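Local coordinates for protein PvdO (Pseudomonas aeruginosa, PDB 5HHA) that takes part in pyoverdine chromophore maturation in the periplasm, binds calcium, and belongs to the formylglycine-generating enzyme family, whose oxidase activity is only tentatively assigned to it, at residues Y159-G164 / Y211-N216; R250-G255 / I259-G264; G167-P172 / Y179-H184. All coordinates share one frame; numbering follows the deposited sequence.

Contact 1 (Y159-G164 / Y211-N216); sequences YGARAG and YDMHGN
Met213 and His214 reach the last turn of helix 154-162 in two different ways, and both meet it at Ala161. Met213 lies along the helix surface. Its CB faces the Ala161 methyl, with 3.8 Å between Met213 CB and Ala161 CB. Its CG packs against the helix backbone, 3.6 Å from Ala161 CA. The chain bends about CB-CG (chi2 -76°), which carries the thioether along the helix, with SD 3.9 Å from Ala161 CB. The terminal methyl then comes to rest against the backbone of Gly160, where Met213 CE is 3.9 Å from Gly160 C. Gly160 has no side chain, so the methyl meets bare main chain.

His214 comes with its edge. Its NE2 donates to Ala161 O at 3.2 Å, with an N-H...O angle of 149°. The oxygen lies close to the imidazole plane. The ring nitrogen, however, sits above the carbonyl plane, 44° out of it. Ala161 is in the last turn of the helix. ND1 has a hydrogen-bond partner of its own, so both ring nitrogens are engaged and the ring's rotation is restrained.

All four touching residues are buried. Met213 O accepts from Arg157 NH1 of the same helix, and the Met213 side chain also touches Ile79 of strand 77-80. Asp212 to Gly215 form a type I beta turn. The sequence DMHGN, from Asp212 to Asn216, opens the DMxGNVxEW-like signature familiar in the FGE-sulfatase family; here its opening turn is docked on a helix end.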
ATOM      1  N   TYR A 159      -0.363  10.237   1.218  1.00  7.96           N
ATOM      2  CA  TYR A 159       0.312  11.266   0.415  1.00  8.42           C
ATOM      3  C   TYR A 159       0.583  10.735  -0.985  1.00  8.62           C
ATOM      4  O   TYR A 159       0.343  11.384  -1.990  1.00  8.04           O
ATOM      5  CB  TYR A 159       1.614  11.632   1.092  1.00  8.81           C
ATOM      6  CG  TYR A 159       2.468  12.700   0.447  1.00  8.76           C
ATOM      7  CD1 TYR A 159       1.989  14.000   0.294  1.00  9.91           C
ATOM      8  CD2 TYR A 159       3.795  12.445   0.108  1.00 10.66           C
ATOM      9  CE1 TYR A 159       2.805  15.007  -0.209  1.00 11.45           C
ATOM     10  CE2 TYR A 159       4.609  13.444  -0.418  1.00 10.81           C
ATOM     11  CZ  TYR A 159       4.104  14.721  -0.539  1.00 11.52           C
ATOM     12  OH  TYR A 159       4.869  15.780  -1.011  1.00 13.63           O
ATOM     13  N   GLY A 160       1.125   9.530  -1.038  1.00  7.79           N
ATOM     14  CA  GLY A 160       1.500   8.888  -2.285  1.00  8.56           C
ATOM     15  C   GLY A 160       0.319   8.473  -3.127  1.00  9.06           C
ATOM     16  O   GLY A 160       0.393   8.482  -4.361  1.00  9.50           O
ATOM     17  N   ALA A 161      -0.788   8.112  -2.483  1.00  7.59           N
ATOM     18  CA  ALA A 161      -2.014   7.787  -3.184  1.00  7.63           C
ATOM     19  C   ALA A 161      -2.615   9.031  -3.818  1.00  7.84           C
ATOM     20  O   ALA A 161      -3.085   8.982  -4.951  1.00  8.32           O
ATOM     21  CB  ALA A 161      -3.026   7.143  -2.238  1.00  8.66           C
ATOM     22  N   ARG A 162      -2.643  10.135  -3.078  1.00  8.64           N
ATOM     23  CA  ARG A 162      -3.319  11.330  -3.558  1.00  8.12           C
ATOM     24  C   ARG A 162      -2.560  12.048  -4.660  1.00  9.23           C
ATOM     25  O   ARG A 162      -3.167  12.596  -5.593  1.00  9.95           O
ATOM     26  CB  ARG A 162      -3.540  12.317  -2.431  1.00  8.22           C
ATOM     27  CG  ARG A 162      -4.568  11.868  -1.414  1.00  8.37           C
ATOM     28  CD  ARG A 162      -4.806  12.955  -0.348  1.00  8.41           C
ATOM     29  NE  ARG A 162      -5.895  12.583   0.554  1.00  8.04           N
ATOM     30  CZ  ARG A 162      -7.176  12.607   0.205  1.00  7.53           C
ATOM     31  NH1 ARG A 162      -7.545  13.062  -0.968  1.00  8.80           N
ATOM     32  NH2 ARG A 162      -8.092  12.161   1.039  1.00  9.17           N
ATOM     33  N   ALA A 163      -1.231  12.101  -4.544  1.00  8.99           N
ATOM     34  CA  ALA A 163      -0.405  12.803  -5.537  1.00 10.62           C
ATOM     35  C   ALA A 163      -0.928  14.218  -5.810  1.00 11.35           C
ATOM     36  O   ALA A 163      -0.986  14.666  -6.967  1.00 12.08           O
ATOM     37  CB  ALA A 163      -0.305  11.998  -6.822  1.00 11.79           C
ATOM     38  N   GLY A 164      -1.311  14.921  -4.748  1.00 10.04           N
ATOM     39  CA  GLY A 164      -1.760  16.299  -4.857  1.00 12.18           C
ATOM     40  C   GLY A 164      -3.266  16.469  -4.925  1.00 11.82           C
ATOM     41  O   GLY A 164      -3.765  17.603  -4.812  1.00 15.74           O
ATOM     42  N   TYR A 211       1.630   3.570  -8.913  1.00  8.77           N
ATOM     43  CA  TYR A 211       0.598   2.694  -9.474  1.00  9.36           C
ATOM     44  C   TYR A 211      -0.120   1.908  -8.376  1.00  8.08           C
ATOM     45  O   TYR A 211       0.461   1.599  -7.327  1.00  8.85           O
ATOM     46  CB  TYR A 211       1.227   1.656 -10.401  1.00  8.89           C
ATOM     47  CG  TYR A 211       1.862   2.225 -11.649  1.00  9.03           C
ATOM     48  CD1 TYR A 211       3.159   2.736 -11.635  1.00 10.57           C
ATOM     49  CD2 TYR A 211       1.174   2.195 -12.850  1.00  9.94           C
ATOM     50  CE1 TYR A 211       3.735   3.235 -12.776  1.00 12.28           C
ATOM     51  CE2 TYR A 211       1.765   2.676 -14.017  1.00 11.52           C
ATOM     52  CZ  TYR A 211       3.033   3.184 -13.947  1.00 11.75           C
ATOM     53  OH  TYR A 211       3.626   3.688 -15.112  1.00 17.44           O
ATOM     54  N   ASP A 212      -1.374   1.576  -8.644  1.00  8.40           N
ATOM     55  CA  ASP A 212      -2.187   0.665  -7.827  1.00  7.61           C
ATOM     56  C   ASP A 212      -2.489   1.181  -6.424  1.00  7.97           C
ATOM     57  O   ASP A 212      -2.787   0.376  -5.541  1.00  8.15           O
ATOM     58  CB  ASP A 212      -1.579  -0.744  -7.777  1.00  8.73           C
ATOM     59  CG  ASP A 212      -1.580  -1.431  -9.127  1.00  8.60           C
ATOM     60  OD1 ASP A 212      -2.653  -1.498  -9.777  1.00  8.74           O
ATOM     61  OD2 ASP A 212      -0.501  -1.907  -9.568  1.00  9.61           O
ATOM     62  N   MET A 213      -2.464   2.491  -6.218  1.00  8.18           N
ATOM     63  CA  MET A 213      -2.799   3.009  -4.904  1.00  8.03           C
ATOM     64  C   MET A 213      -4.291   2.887  -4.585  1.00  7.18           C
ATOM     65  O   MET A 213      -4.691   3.088  -3.440  1.00  8.13           O
ATOM     66  CB  MET A 213      -2.341   4.456  -4.771  1.00  8.91           C
ATOM     67  CG  MET A 213      -0.854   4.594  -4.452  1.00  8.80           C
ATOM     68  SD  MET A 213      -0.545   4.199  -2.716  1.00  9.23           S
ATOM     69  CE  MET A 213       1.127   4.743  -2.511  1.00  9.76           C
ATOM     70  N   HIS A 214      -5.124   2.568  -5.568  1.00  7.64           N
ATOM     71  CA  HIS A 214      -6.578   2.528  -5.384  1.00  8.07           C
ATOM     72  C   HIS A 214      -7.201   1.185  -5.629  1.00  8.07           C
ATOM     73  O   HIS A 214      -8.415   1.065  -5.732  1.00  7.95           O
ATOM     74  CB  HIS A 214      -7.229   3.663  -6.168  1.00  8.51           C
ATOM     75  CG  HIS A 214      -6.620   4.979  -5.811  1.00  8.10           C
ATOM     76  ND1 HIS A 214      -7.079   5.838  -4.829  1.00 11.11           N
ATOM     77  CD2 HIS A 214      -5.478   5.511  -6.265  1.00  6.42           C
ATOM     78  CE1 HIS A 214      -6.233   6.852  -4.714  1.00  6.08           C
ATOM     79  NE2 HIS A 214      -5.265   6.679  -5.598  1.00 12.04           N
ATOM     80  N   GLY A 215      -6.381   0.140  -5.677  1.00  7.38           N
ATOM     81  CA  GLY A 215      -6.919  -1.205  -5.772  1.00  9.23           C
ATOM     82  C   GLY A 215      -5.829  -2.260  -5.673  1.00  6.88           C
ATOM     83  O   GLY A 215      -4.705  -2.006  -5.202  1.00  7.51           O
ATOM     84  N   ASN A 216      -6.184  -3.449  -6.132  1.00  7.45           N
ATOM     85  CA  ASN A 216      -5.300  -4.608  -6.209  1.00  8.17           C
ATOM     86  C   ASN A 216      -5.201  -5.311  -4.854  1.00  7.11           C
ATOM     87  O   ASN A 216      -5.812  -6.362  -4.666  1.00  7.69           O
ATOM     88  CB  ASN A 216      -3.952  -4.290  -6.880  1.00  8.57           C
ATOM     89  CG  ASN A 216      -3.484  -5.407  -7.799  1.00  7.86           C
ATOM     90  OD1 ASN A 216      -4.210  -6.358  -8.041  1.00  8.66           O
ATOM     91  ND2 ASN A 216      -2.268  -5.273  -8.329  1.00  8.78           N
TER

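Contact 2 (R250-G255 / I259-G264); sequences RGNDWG and IFSRSG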
ATOM      1  N   ARG A 250      -3.729   0.037   4.380  1.00  7.53           N
ATOM      2  CA  ARG A 250      -4.213   1.060   3.461  1.00  7.96           C
ATOM      3  C   ARG A 250      -4.493   0.491   2.081  1.00  7.33           C
ATOM      4  O   ARG A 250      -3.995  -0.573   1.701  1.00  7.56           O
ATOM      5  CB  ARG A 250      -3.211   2.208   3.358  1.00  7.99           C
ATOM      6  CG  ARG A 250      -3.379   3.234   4.500  1.00  8.15           C
ATOM      7  CD  ARG A 250      -4.771   3.887   4.456  1.00  8.79           C
ATOM      8  NE  ARG A 250      -4.876   5.058   5.323  1.00  8.44           N
ATOM      9  CZ  ARG A 250      -5.021   6.301   4.895  1.00  8.01           C
ATOM     10  NH1 ARG A 250      -5.154   6.626   3.611  1.00  8.33           N
ATOM     11  NH2 ARG A 250      -5.124   7.246   5.800  1.00  8.67           N
ATOM     12  N   GLY A 251      -5.246   1.248   1.301  1.00  7.67           N
ATOM     13  CA  GLY A 251      -5.630   0.867  -0.043  1.00  7.94           C
ATOM     14  C   GLY A 251      -6.910   0.064  -0.027  1.00  7.18           C
ATOM     15  O   GLY A 251      -7.783   0.240   0.812  1.00  8.38           O
ATOM     16  N   ASN A 252      -7.049  -0.806  -1.021  1.00  7.41           N
ATOM     17  CA  ASN A 252      -8.251  -1.628  -1.146  1.00  7.87           C
ATOM     18  C   ASN A 252      -7.899  -2.831  -2.010  1.00  7.30           C
ATOM     19  O   ASN A 252      -7.046  -2.723  -2.886  1.00  8.32           O
ATOM     20  CB  ASN A 252      -9.369  -0.804  -1.796  1.00  8.03           C
ATOM     21  CG  ASN A 252     -10.728  -1.425  -1.629  1.00  7.49           C
ATOM     22  OD1 ASN A 252     -10.981  -2.153  -0.673  1.00  8.65           O
ATOM     23  ND2 ASN A 252     -11.632  -1.082  -2.524  1.00  8.37           N
ATOM     24  N   ASP A 253      -8.562  -3.959  -1.793  1.00  7.48           N
ATOM     25  CA  ASP A 253      -8.212  -5.170  -2.518  1.00  7.53           C
ATOM     26  C   ASP A 253      -9.197  -5.562  -3.608  1.00  8.13           C
ATOM     27  O   ASP A 253     -10.317  -5.056  -3.725  1.00  8.62           O
ATOM     28  CB  ASP A 253      -7.980  -6.336  -1.558  1.00  9.18           C
ATOM     29  CG  ASP A 253      -9.233  -6.806  -0.873  1.00  8.72           C
ATOM     30  OD1 ASP A 253      -9.974  -7.649  -1.420  1.00  9.48           O
ATOM     31  OD2 ASP A 253      -9.477  -6.352   0.284  1.00 10.30           O
ATOM     32  N   TRP A 254      -8.713  -6.508  -4.396  1.00  7.90           N
ATOM     33  CA  TRP A 254      -9.409  -7.113  -5.513  1.00  7.96           C
ATOM     34  C   TRP A 254     -10.811  -7.597  -5.207  1.00  7.55           C
ATOM     35  O   TRP A 254     -11.622  -7.717  -6.132  1.00  9.01           O
ATOM     36  CB  TRP A 254      -8.580  -8.286  -6.046  1.00  9.09           C
ATOM     37  CG  TRP A 254      -8.289  -9.349  -5.046  1.00 10.12           C
ATOM     38  CD1 TRP A 254      -7.174  -9.459  -4.263  1.00  9.24           C
ATOM     39  CD2 TRP A 254      -9.118 -10.470  -4.716  1.00  9.76           C
ATOM     40  NE1 TRP A 254      -7.253 -10.551  -3.474  1.00 10.68           N
ATOM     41  CE2 TRP A 254      -8.433 -11.210  -3.727  1.00 11.33           C
ATOM     42  CE3 TRP A 254     -10.371 -10.919  -5.153  1.00 11.10           C
ATOM     43  CZ2 TRP A 254      -8.955 -12.380  -3.168  1.00 13.18           C
ATOM     44  CZ3 TRP A 254     -10.890 -12.092  -4.601  1.00 12.93           C
ATOM     45  CH2 TRP A 254     -10.185 -12.804  -3.610  1.00 13.64           C
ATOM     46  N   GLY A 255     -11.115  -7.948  -3.973  1.00  7.77           N
ATOM     47  CA  GLY A 255     -12.421  -8.467  -3.640  1.00  8.13           C
ATOM     48  C   GLY A 255     -13.420  -7.447  -3.130  1.00  8.64           C
ATOM     49  O   GLY A 255     -14.553  -7.809  -2.817  1.00  9.35           O
ATOM     50  N   ILE A 259     -16.007   1.880  -3.383  1.00  7.78           N
ATOM     51  CA  ILE A 259     -16.290   2.874  -2.363  1.00  8.33           C
ATOM     52  C   ILE A 259     -15.194   2.866  -1.290  1.00  8.84           C
ATOM     53  O   ILE A 259     -14.979   3.870  -0.614  1.00  9.89           O
ATOM     54  CB  ILE A 259     -17.709   2.614  -1.739  1.00  9.25           C
ATOM     55  CG1 ILE A 259     -18.245   3.818  -0.981  1.00 10.26           C
ATOM     56  CG2 ILE A 259     -17.714   1.375  -0.913  1.00 10.08           C
ATOM     57  CD1 ILE A 259     -18.573   5.004  -1.837  1.00 11.04           C
ATOM     58  N   PHE A 260     -14.467   1.751  -1.158  1.00  7.66           N
ATOM     59  CA  PHE A 260     -13.355   1.680  -0.207  1.00  7.60           C
ATOM     60  C   PHE A 260     -11.998   1.949  -0.847  1.00  8.70           C
ATOM     61  O   PHE A 260     -10.981   1.878  -0.157  1.00  8.67           O
ATOM     62  CB  PHE A 260     -13.362   0.334   0.512  1.00  7.78           C
ATOM     63  CG  PHE A 260     -14.646   0.041   1.219  1.00  8.81           C
ATOM     64  CD1 PHE A 260     -15.188   0.949   2.101  1.00 10.44           C
ATOM     65  CD2 PHE A 260     -15.324  -1.142   1.015  1.00  9.36           C
ATOM     66  CE1 PHE A 260     -16.387   0.691   2.746  1.00 11.97           C
ATOM     67  CE2 PHE A 260     -16.511  -1.403   1.664  1.00 10.31           C
ATOM     68  CZ  PHE A 260     -17.040  -0.487   2.540  1.00 11.17           C
ATOM     69  N   SER A 261     -11.978   2.331  -2.125  1.00  7.27           N
ATOM     70  CA  SER A 261     -10.747   2.643  -2.827  1.00  8.18           C
ATOM     71  C   SER A 261     -10.333   4.098  -2.702  1.00  7.58           C
ATOM     72  O   SER A 261      -9.239   4.474  -3.151  1.00  8.41           O
ATOM     73  CB  SER A 261     -10.895   2.318  -4.312  1.00  8.36           C
ATOM     74  OG  SER A 261     -10.874   0.915  -4.533  1.00  8.49           O
ATOM     75  N   ARG A 262     -11.172   4.909  -2.067  1.00  7.29           N
ATOM     76  CA  ARG A 262     -10.909   6.336  -1.929  1.00  7.94           C
ATOM     77  C   ARG A 262      -9.582   6.546  -1.205  1.00  6.89           C
ATOM     78  O   ARG A 262      -9.236   5.775  -0.298  1.00  7.97           O
ATOM     79  CB  ARG A 262     -12.032   6.959  -1.103  1.00  7.36           C
ATOM     80  CG  ARG A 262     -13.428   6.779  -1.682  1.00  7.44           C
ATOM     81  CD  ARG A 262     -14.556   7.193  -0.725  1.00  7.48           C
ATOM     82  NE  ARG A 262     -14.465   6.421   0.500  1.00  7.94           N
ATOM     83  CZ  ARG A 262     -13.969   6.837   1.654  1.00  7.20           C
ATOM     84  NH1 ARG A 262     -13.709   8.124   1.881  1.00  8.65           N
ATOM     85  NH2 ARG A 262     -13.830   5.982   2.635  1.00  8.10           N
ATOM     86  N   SER A 263      -8.878   7.623  -1.540  1.00  7.01           N
ATOM     87  CA  SER A 263      -7.551   7.859  -0.990  1.00  7.50           C
ATOM     88  C   SER A 263      -7.512   7.917   0.528  1.00  7.83           C
ATOM     89  O   SER A 263      -6.470   7.619   1.133  1.00  8.06           O
ATOM     90  CB  SER A 263      -6.979   9.141  -1.555  1.00  7.66           C
ATOM     91  OG  SER A 263      -6.686   9.026  -2.930  1.00  8.41           O
ATOM     92  N   GLY A 264      -8.591   8.367   1.166  1.00  7.74           N
ATOM     93  CA  GLY A 264      -8.635   8.496   2.605  1.00  8.46           C
ATOM     94  C   GLY A 264      -9.182   7.318   3.380  1.00  7.56           C
ATOM     95  O   GLY A 264      -9.221   7.362   4.601  1.00  7.91           O
TER
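The amide of Asn252 stands almost perpendicular to the ring of Phe260, with the planes 87° apart. An edge of the amide points at Ser261. ND2 donates to Ser261 OG at 2.9 Å, and the bond is nearly straight at 170°, with the hydroxyl in the amide plane. The other amide atom, Asn252 OD1, lies 3.6 Å from Phe260 CB. The Phe260 ring itself turns away, and one of its faces is covered by CG2 of Ile259. The guanidinium of Arg250 has the backbone of Gly264 over one face, offset toward the rim. At its edge, Arg250 NH1 is 3.0 Å from Ser263 O.

Asn252 CG is anti to the backbone N (chi1 -164°), and this extends the amide across to the backbone at Phe260 and Ser261. Asn252 CB is 3.5 Å from Phe260 O.

The second segment is also braced internally. Arg262 NE donates to Ile259 O at 2.8 Å. In the first segment, Asp253 OD1 accepts from Gly255 N, forming an Asx turn.

Most of these polar groups are buried, yet they have partners. Ser261 OG accepts from Asn252 and also bonds to His214 O, so it links the Asn252 amide to His214 O. Asn252 ND2 has a further partner in Pro257 O. Arg250 forms salt bridges with Glu154 and Glu158, which probably offset its charge. One established hydrogen bond, with polar and backbone packing round it, joins the end of strand 247-251 to the following loop.

Contact 3 (G167-P172 / Y179-H184); sequences GPFPFP and YSIAKH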
ATOM      1  N   GLY A 167      -9.786  15.183  -3.595  1.00 11.86           N
ATOM      2  CA  GLY A 167     -10.981  14.352  -3.641  1.00 11.98           C
ATOM      3  C   GLY A 167     -10.673  12.900  -3.384  1.00 10.71           C
ATOM      4  O   GLY A 167      -9.546  12.539  -3.020  1.00 10.14           O
ATOM      5  N   PRO A 168     -11.673  12.044  -3.565  1.00  9.34           N
ATOM      6  CA  PRO A 168     -11.478  10.624  -3.287  1.00  8.49           C
ATOM      7  C   PRO A 168     -10.477   9.936  -4.223  1.00  8.62           C
ATOM      8  O   PRO A 168      -9.821   8.959  -3.817  1.00  9.27           O
ATOM      9  CB  PRO A 168     -12.883  10.033  -3.456  1.00  9.22           C
ATOM     10  CG  PRO A 168     -13.596  10.964  -4.324  1.00 11.91           C
ATOM     11  CD  PRO A 168     -13.055  12.336  -3.988  1.00 10.97           C
ATOM     12  N   PHE A 169     -10.361  10.413  -5.462  1.00  7.79           N
ATOM     13  CA  PHE A 169      -9.481   9.774  -6.434  1.00  9.73           C
ATOM     14  C   PHE A 169      -8.683  10.789  -7.234  1.00 10.06           C
ATOM     15  O   PHE A 169      -9.185  11.860  -7.577  1.00 10.60           O
ATOM     16  CB  PHE A 169     -10.276   8.944  -7.431  1.00  9.78           C
ATOM     17  CG  PHE A 169     -11.158   7.911  -6.780  1.00  8.76           C
ATOM     18  CD1 PHE A 169     -10.607   6.762  -6.232  1.00  8.73           C
ATOM     19  CD2 PHE A 169     -12.533   8.090  -6.676  1.00  9.38           C
ATOM     20  CE1 PHE A 169     -11.404   5.800  -5.604  1.00  8.21           C
ATOM     21  CE2 PHE A 169     -13.323   7.126  -6.036  1.00  8.90           C
ATOM     22  CZ  PHE A 169     -12.758   6.003  -5.512  1.00  8.54           C
ATOM     23  N   PRO A 170      -7.442  10.444  -7.591  1.00  9.32           N
ATOM     24  CA  PRO A 170      -6.635  11.349  -8.423  1.00 10.58           C
ATOM     25  C   PRO A 170      -6.936  11.230  -9.919  1.00 13.54           C
ATOM     26  O   PRO A 170      -6.304  11.952 -10.712  1.00 19.60           O
ATOM     27  CB  PRO A 170      -5.201  10.913  -8.102  1.00 12.73           C
ATOM     28  CG  PRO A 170      -5.319   9.453  -7.783  1.00  9.78           C
ATOM     29  CD  PRO A 170      -6.655   9.310  -7.065  1.00  8.83           C
ATOM     30  N   PHE A 171      -7.904  10.417 -10.301  1.00 10.66           N
ATOM     31  CA  PHE A 171      -8.272  10.157 -11.679  1.00 11.35           C
ATOM     32  C   PHE A 171      -9.769  10.344 -11.775  1.00 11.31           C
ATOM     33  O   PHE A 171     -10.474  10.287 -10.761  1.00 11.01           O
ATOM     34  CB  PHE A 171      -7.883   8.730 -12.083  1.00 10.94           C
ATOM     35  CG  PHE A 171      -8.245   7.690 -11.067  1.00  8.77           C
ATOM     36  CD1 PHE A 171      -9.546   7.259 -10.944  1.00 10.38           C
ATOM     37  CD2 PHE A 171      -7.279   7.157 -10.220  1.00 11.45           C
ATOM     38  CE1 PHE A 171      -9.877   6.306 -10.009  1.00 10.55           C
ATOM     39  CE2 PHE A 171      -7.607   6.201  -9.272  1.00 10.37           C
ATOM     40  CZ  PHE A 171      -8.902   5.793  -9.169  1.00 10.08           C
ATOM     41  N   PRO A 172     -10.273  10.555 -12.992  1.00 11.77           N
ATOM     42  CA  PRO A 172     -11.715  10.681 -13.184  1.00 12.01           C
ATOM     43  C   PRO A 172     -12.421   9.327 -13.115  1.00 11.43           C
ATOM     44  O   PRO A 172     -11.820   8.284 -13.338  1.00 10.72           O
ATOM     45  CB  PRO A 172     -11.825  11.258 -14.604  1.00 17.13           C
ATOM     46  CG  PRO A 172     -10.610  10.804 -15.271  1.00 19.06           C
ATOM     47  CD  PRO A 172      -9.532  10.771 -14.251  1.00 13.64           C
ATOM     48  N   TYR A 179     -20.205   5.417 -10.719  1.00 10.35           N
ATOM     49  CA  TYR A 179     -19.080   5.330  -9.774  1.00  9.56           C
ATOM     50  C   TYR A 179     -18.294   4.064 -10.078  1.00  9.85           C
ATOM     51  O   TYR A 179     -18.388   3.069  -9.393  1.00 10.74           O
ATOM     52  CB  TYR A 179     -19.614   5.378  -8.321  1.00  9.98           C
ATOM     53  CG  TYR A 179     -18.636   5.649  -7.193  1.00  8.31           C
ATOM     54  CD1 TYR A 179     -17.595   4.773  -6.878  1.00 10.15           C
ATOM     55  CD2 TYR A 179     -18.788   6.772  -6.416  1.00  9.34           C
ATOM     56  CE1 TYR A 179     -16.730   5.044  -5.839  1.00  9.09           C
ATOM     57  CE2 TYR A 179     -17.946   7.036  -5.371  1.00  8.27           C
ATOM     58  CZ  TYR A 179     -16.918   6.159  -5.080  1.00  7.80           C
ATOM     59  OH  TYR A 179     -16.062   6.409  -4.051  1.00 10.19           O
ATOM     60  N   SER A 180     -17.577   4.087 -11.200  1.00 10.94           N
ATOM     61  CA  SER A 180     -16.746   2.980 -11.644  1.00 10.23           C
ATOM     62  C   SER A 180     -15.353   3.512 -11.848  1.00 11.41           C
ATOM     63  O   SER A 180     -15.161   4.604 -12.402  1.00 10.98           O
ATOM     64  CB  SER A 180     -17.305   2.406 -12.935  1.00 11.99           C
ATOM     65  OG  SER A 180     -16.493   1.358 -13.422  1.00 12.07           O
ATOM     66  N   ILE A 181     -14.371   2.748 -11.380  1.00  9.84           N
ATOM     67  CA  ILE A 181     -12.970   3.138 -11.509  1.00 10.44           C
ATOM     68  C   ILE A 181     -12.180   2.030 -12.206  1.00 10.07           C
ATOM     69  O   ILE A 181     -10.966   1.927 -12.027  1.00 10.35           O
ATOM     70  CB  ILE A 181     -12.357   3.487 -10.138  1.00  9.96           C
ATOM     71  CG1 ILE A 181     -12.362   2.302  -9.162  1.00  9.20           C
ATOM     72  CG2 ILE A 181     -13.090   4.665  -9.529  1.00 10.34           C
ATOM     73  CD1 ILE A 181     -11.670   2.601  -7.836  1.00 10.29           C
ATOM     74  N   ALA A 182     -12.883   1.209 -12.972  1.00 10.33           N
ATOM     75  CA  ALA A 182     -12.276   0.058 -13.639  1.00 11.49           C
ATOM     76  C   ALA A 182     -11.209   0.399 -14.675  1.00 11.68           C
ATOM     77  O   ALA A 182     -10.421  -0.489 -15.035  1.00 13.28           O
ATOM     78  CB  ALA A 182     -13.346  -0.763 -14.274  1.00 14.63           C
ATOM     79  N   LYS A 183     -11.151   1.637 -15.150  1.00 10.48           N
ATOM     80  CA  LYS A 183     -10.037   2.073 -16.004  1.00 11.33           C
ATOM     81  C   LYS A 183      -8.781   2.434 -15.224  1.00 12.08           C
ATOM     82  O   LYS A 183      -7.710   2.595 -15.807  1.00 13.10           O
ATOM     83  CB  LYS A 183     -10.450   3.266 -16.887  1.00 15.37           C
ATOM     84  CG  LYS A 183     -11.487   2.922 -17.943  1.00 20.55           C
ATOM     85  CD  LYS A 183     -10.981   1.871 -18.915  1.00 29.62           C
ATOM     86  CE  LYS A 183     -11.995   1.598 -20.016  1.00 37.72           C
ATOM     87  NZ  LYS A 183     -11.455   0.650 -21.038  1.00 41.81           N
ATOM     88  N   HIS A 184      -8.899   2.587 -13.899  1.00 11.45           N
ATOM     89  CA  HIS A 184      -7.786   3.001 -13.064  1.00 10.35           C
ATOM     90  C   HIS A 184      -7.426   2.094 -11.906  1.00  8.93           C
ATOM     91  O   HIS A 184      -6.396   2.304 -11.303  1.00 10.44           O
ATOM     92  CB  HIS A 184      -8.035   4.420 -12.555  1.00 11.54           C
ATOM     93  CG  HIS A 184      -8.008   5.434 -13.646  1.00 11.62           C
ATOM     94  ND1 HIS A 184      -6.851   6.032 -14.113  1.00 15.80           N
ATOM     95  CD2 HIS A 184      -9.012   5.886 -14.425  1.00 11.63           C
ATOM     96  CE1 HIS A 184      -7.158   6.826 -15.123  1.00 12.86           C
ATOM     97  NE2 HIS A 184      -8.460   6.760 -15.328  1.00 16.15           N
TER
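Phe171 packs flat against His184, and its side chain can be followed outward atom by atom. CB sits over the face of the imidazole, 3.5 Å from the centroid of the His184 ring. CG is next, 3.4 Å from His184 CG. CD1 and CD2 both lie near His184 CB, which is centred over the Phe171 ring, 3.4 Å from its centroid. CE1 adds a second neighbour, Ile181 CG2, which lies at the ring edge, 3.6 Å from Phe171 CE1. CE2 and CZ stay near His184 CB, with CZ at 3.8 Å. The two rings are nearly parallel, with planes at 3°, but they are slid apart and barely overlap. Each places its CB on the other's face, a reciprocal pair of CH-pi contacts. With Phe171 CG between the backbone N and the carbonyl carbon (chi1 45°), the ring turns one face to His184 CB. Phe169 CB lies on the opposite face, toward the rim.

Phe169 extends the cluster. Ile181 CG2 stands over the centre of its face, 4.2 Å from the ring centroid. Tyr179 meets the Phe169 edge, with Tyr179 OH 3.5 Å from Phe169 CE2. Ile181 thus bridges the two phenylalanines with one methyl.

The edge of the cluster is marked by Pro172, beside the His184 ring. Inward, Phe171 makes an edge-to-face pair with His214. Neither segment has regular helix or strand. A small, partly buried aromatic cluster packs two parts of the long loop between helix 154-162 and strand 218-221 against each other. Ile181 brings it to about 4 Å from the side chain of Thr187, a calcium ligand.

The end of helix 154-162 carries the first segment of contact 1. The chain then enters a long loop. Within it, contact 3 closes a short inner loop between 167-172 and 179-184, and the calcium ligands, between Asn186 and Tyr194, follow. Contact 1 closes at 211-216, just before strand 218-221, so contact 3 is nested inside it. Contact 2 comes later, in series, and closes the tight excursion between strands 247-251 and 266-269. All three meet. Arg162 NH1 and Gly167 O join contacts 1 and 3, Asn216 O and Trp254 N join contacts 1 and 2, and Ser263 N and Pro168 O join contacts 2 and 3. Helix end, loops and the end of strand 247-251 are tied together.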